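Local coordinates for putative glycosyl hydrolase (PDB 3K11), which probably hydrolyses glycosidic bonds, as a member of glycosyl hydrolase family 88, though its substrate is not established, at residues G25-P29 with E30-K34; D37-F40 with A41-K45. One frame throughout, in Å; residues are numbered along the deposited sequence. Where two conformers were deposited one is given.

Interaction 1 (G25-P29 with E30-K34)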
# COMPACT_ATOMS: atom_id res chain seq x y z
N GLY A 25 12.33 11.18 19.88
CA GLY A 25 13.69 11.45 20.32
C GLY A 25 14.04 10.78 21.63
O GLY A 25 13.63 9.65 21.92
N ASP A 26 14.79 11.51 22.42
CA ASP A 26 15.28 11.03 23.70
C ASP A 26 14.16 10.51 24.58
O ASP A 26 13.05 11.07 24.60
CB ASP A 26 15.99 12.14 24.46
CG ASP A 26 17.33 12.56 23.82
OD1 ASP A 26 17.96 11.79 23.09
OD2 ASP A 26 17.75 13.70 24.11
N LEU A 27 14.48 9.46 25.33
CA LEU A 27 13.60 8.82 26.26
C LEU A 27 14.49 8.38 27.44
O LEU A 27 15.54 7.77 27.20
CB LEU A 27 12.99 7.63 25.55
CG LEU A 27 11.97 6.77 26.28
CD1 LEU A 27 10.78 7.67 26.64
CD2 LEU A 27 11.59 5.54 25.36
N THR A 28 14.10 8.66 28.67
CA THR A 28 14.84 8.21 29.85
C THR A 28 14.08 7.08 30.52
O THR A 28 12.86 7.00 30.41
CB THR A 28 15.03 9.35 30.89
OG1 THR A 28 13.76 9.65 31.44
CG2 THR A 28 15.64 10.58 30.23
N PRO A 29 14.79 6.16 31.16
CA PRO A 29 14.05 5.14 31.89
C PRO A 29 13.19 5.73 33.00
O PRO A 29 12.16 5.16 33.31
CB PRO A 29 15.14 4.21 32.42
CG PRO A 29 16.41 4.93 32.30
CD PRO A 29 16.25 5.95 31.23
N GLU A 30 13.58 6.86 33.58
CA GLU A 30 12.74 7.52 34.59
C GLU A 30 11.40 7.98 34.00
O GLU A 30 10.36 7.83 34.65
CB GLU A 30 13.48 8.70 35.21
CG GLU A 30 14.67 8.26 36.07
CD GLU A 30 15.96 7.92 35.29
OE1 GLU A 30 16.05 8.19 34.06
OE2 GLU A 30 16.89 7.39 35.93
N GLN A 31 11.41 8.54 32.81
CA GLN A 31 10.14 8.94 32.22
C GLN A 31 9.27 7.69 31.96
O GLN A 31 8.09 7.68 32.34
CB GLN A 31 10.32 9.79 30.96
CG GLN A 31 9.00 10.38 30.40
CD GLN A 31 8.14 11.08 31.46
OE1 GLN A 31 8.57 12.02 32.14
NE2 GLN A 31 6.92 10.59 31.61
N VAL A 32 9.86 6.63 31.39
CA VAL A 32 9.08 5.43 31.12
C VAL A 32 8.49 4.93 32.43
O VAL A 32 7.31 4.61 32.51
CB VAL A 32 9.91 4.30 30.45
CG1 VAL A 32 9.02 3.05 30.24
CG2 VAL A 32 10.51 4.76 29.10
N LYS A 33 9.30 4.93 33.49
CA LYS A 33 8.78 4.43 34.77
C LYS A 33 7.63 5.30 35.31
O LYS A 33 6.66 4.78 35.88
CB LYS A 33 9.93 4.32 35.78
CG LYS A 33 9.58 3.85 37.17
CD LYS A 33 9.13 2.43 37.24
CE LYS A 33 9.33 1.84 38.64
NZ LYS A 33 8.51 2.54 39.64
N LYS A 34 7.74 6.61 35.14
CA LYS A 34 6.68 7.52 35.56
C LYS A 34 5.35 7.17 34.87
O LYS A 34 4.28 7.16 35.49
CB LYS A 34 7.08 8.95 35.23
CG LYS A 34 6.03 10.01 35.55
CD LYS A 34 6.50 11.42 35.14
CE LYS A 34 5.43 12.50 35.46
NZ LYS A 34 4.13 12.26 34.71
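Thr28 and Pro29 turn the incoming loop into the first turn of helix 29-45, their carbonyls taking i to i+4 bonds from Val32 N (3.2 Å to Thr28 O) and Lys33 N (2.9 Å to Pro29 O). Thr28 is the N-cap: its OG1 accepts from Gln31 N at 2.9 Å, the N-H pointing at it within 20° of straight. With chi1 at 68° the hydroxyl lies between the backbone N and the carbonyl carbon, which turns it to face the N-H of Gln31. Glu30 folds back at chi2, so that OE1 stands 3.5 Å from Thr28 CB and 3.6 Å from Pro29 CD. On another side of the turn Leu27 crosses Val32 at about a right angle, its CG 3.8 Å from Val32 CG2, and both lean on Trp358 of helix 347-362. Pro29, at the first helical position, has no N-H to leave without an acceptor; a glycine here would probably free the backbone to turn and leave the Glu30 carboxylate without the ring it lies against. The chemistry is that of a capped helix start: a hydroxyl satisfies an N-H that has no preceding turn to bond to, while an apolar pair ties loop to helix.

Interaction 2 (D37-F40 with A41-K45)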
# COMPACT_ATOMS: atom_id res chain seq x y z
N ASP A 37 4.02 3.74 36.02
CA ASP A 37 3.52 3.94 37.40
C ASP A 37 2.12 4.58 37.40
O ASP A 37 1.29 4.23 38.23
CB ASP A 37 4.48 4.82 38.19
CG ASP A 37 5.67 4.05 38.79
OD1 ASP A 37 5.65 2.81 38.87
OD2 ASP A 37 6.64 4.77 39.20
N ARG A 38 1.85 5.46 36.44
CA ARG A 38 0.52 6.08 36.30
C ARG A 38 -0.53 5.04 35.91
O ARG A 38 -1.64 5.01 36.46
CB ARG A 38 0.55 7.27 35.34
CG ARG A 38 -0.74 8.06 35.34
CD ARG A 38 -0.59 9.44 34.72
NE ARG A 38 -0.41 9.40 33.27
CZ ARG A 38 0.76 9.45 32.64
NH1 ARG A 38 1.91 9.53 33.30
NH2 ARG A 38 0.79 9.40 31.32
N VAL A 39 -0.17 4.17 34.97
CA VAL A 39 -1.07 3.09 34.57
C VAL A 39 -1.26 2.13 35.76
O VAL A 39 -2.39 1.72 36.07
CB VAL A 39 -0.52 2.30 33.36
CG1 VAL A 39 -1.40 1.10 33.10
CG2 VAL A 39 -0.38 3.21 32.10
N PHE A 40 -0.17 1.78 36.43
CA PHE A 40 -0.24 0.85 37.55
C PHE A 40 -1.14 1.40 38.66
O PHE A 40 -1.97 0.67 39.22
CB PHE A 40 1.17 0.59 38.09
CG PHE A 40 1.18 -0.32 39.29
CD1 PHE A 40 0.77 -1.62 39.18
CD2 PHE A 40 1.56 0.16 40.55
CE1 PHE A 40 0.73 -2.46 40.27
CE2 PHE A 40 1.53 -0.67 41.64
CZ PHE A 40 1.13 -2.00 41.50
N ALA A 41 -0.98 2.66 39.00
CA ALA A 41 -1.78 3.23 40.11
C ALA A 41 -3.26 3.16 39.74
O ALA A 41 -4.12 2.84 40.55
CB ALA A 41 -1.37 4.68 40.40
N TYR A 42 -3.55 3.45 38.49
CA TYR A 42 -4.92 3.39 38.03
C TYR A 42 -5.52 1.99 38.11
O TYR A 42 -6.58 1.80 38.66
CB TYR A 42 -5.00 3.92 36.60
CG TYR A 42 -6.38 3.78 36.00
CD1 TYR A 42 -7.45 4.48 36.51
CD2 TYR A 42 -6.60 2.97 34.91
CE1 TYR A 42 -8.72 4.34 35.96
CE2 TYR A 42 -7.85 2.82 34.37
CZ TYR A 42 -8.90 3.51 34.89
OH TYR A 42 -10.15 3.32 34.30
N ILE A 43 -4.82 1.00 37.57
CA ILE A 43 -5.40 -0.34 37.52
C ILE A 43 -5.50 -0.95 38.91
O ILE A 43 -6.35 -1.79 39.15
CB ILE A 43 -4.67 -1.29 36.55
CG1 ILE A 43 -3.21 -1.54 36.99
CG2 ILE A 43 -4.76 -0.73 35.11
CD1 ILE A 43 -2.81 -2.97 36.92
N ASP A 44 -4.60 -0.53 39.79
CA ASP A 44 -4.58 -1.05 41.17
C ASP A 44 -5.96 -0.79 41.84
O ASP A 44 -6.60 -1.73 42.40
CB ASP A 44 -3.45 -0.37 41.93
CG ASP A 44 -3.19 -0.98 43.30
OD1 ASP A 44 -3.54 -2.16 43.55
OD2 ASP A 44 -2.59 -0.26 44.11
N LYS A 45 -6.40 0.48 41.73
CA LYS A 45 -7.70 0.91 42.31
C LYS A 45 -8.93 0.40 41.55
O LYS A 45 -10.03 0.41 42.10
CB LYS A 45 -7.80 2.43 42.61
CG LYS A 45 -7.25 3.48 41.61
CD LYS A 45 -8.08 3.65 40.32
CE LYS A 45 -9.38 4.35 40.57
NZ LYS A 45 -10.27 4.77 39.45
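Four successive i to i+4 backbone bonds tie Asp37-Phe40 to Ala41-Asp44. Ala41 N reaches Asp37 O and Ile43 N reaches Val39 O, both at 2.9 Å; Tyr42 N to Arg38 O is longer, 3.2 Å, and Asp44 N to Phe40 O closes the run at 2.9 Å. Ile43 CG1, set between backbone N and carbonyl carbon (chi1 63°), lies against the carbonyl oxygen of Phe40, 3.4 Å from Phe40 O. The apolar contacts are looser: Ile43 CD1 comes obliquely to the Phe40 ring, 4.4 Å from Phe40 CD1, and Ile43 CG2 lies 4.3 Å from Val39 CG1. Tyr42 keeps CB 3.5 Å from Val39 O, and CG, anti to the backbone N (chi1 175°), carries the ring away from the preceding turn to where OH is hydrogen-bonded to Gln370 NE2. The charged ends of Asp37, Arg38 and Asp44 find partners outside this stretch: Asp37 forms salt bridges with Arg102 and Lys33 and a hydrogen bond with Tyr103 OH, Arg38 pairs with Asp35, and Asp44 with Arg110. Among the neighbours, Phe40 meets Tyr103 of helix 101-128 edge-to-face, Ile43 reaches Trp84 of helix 82-98, and Val39, Tyr42 and Ile43 rest on Tyr400 of helix 400-416.

Overall arrangement
Both contacts use helix 29-45, the first long helix of the chain, and come in series: interaction 1 joins the preceding loop to its first turn and interaction 2 covers turns near its C-terminal end. Their centres are about 17 Å apart, and neither touches another subunit. Interaction 1 lies nearer the surface, about 21 Å from the centre of the chain, against about 17 Å for interaction 2, so the helix runs from a capped outer end toward more buried turns. Helices 101-128 and 400-416 flank both contacts; helix 347-362 joins at the first and helix 82-98 at the second. The helix is thus fitted along its length into the mainly helical fold, consistent with the six-hairpin glycosidase clan.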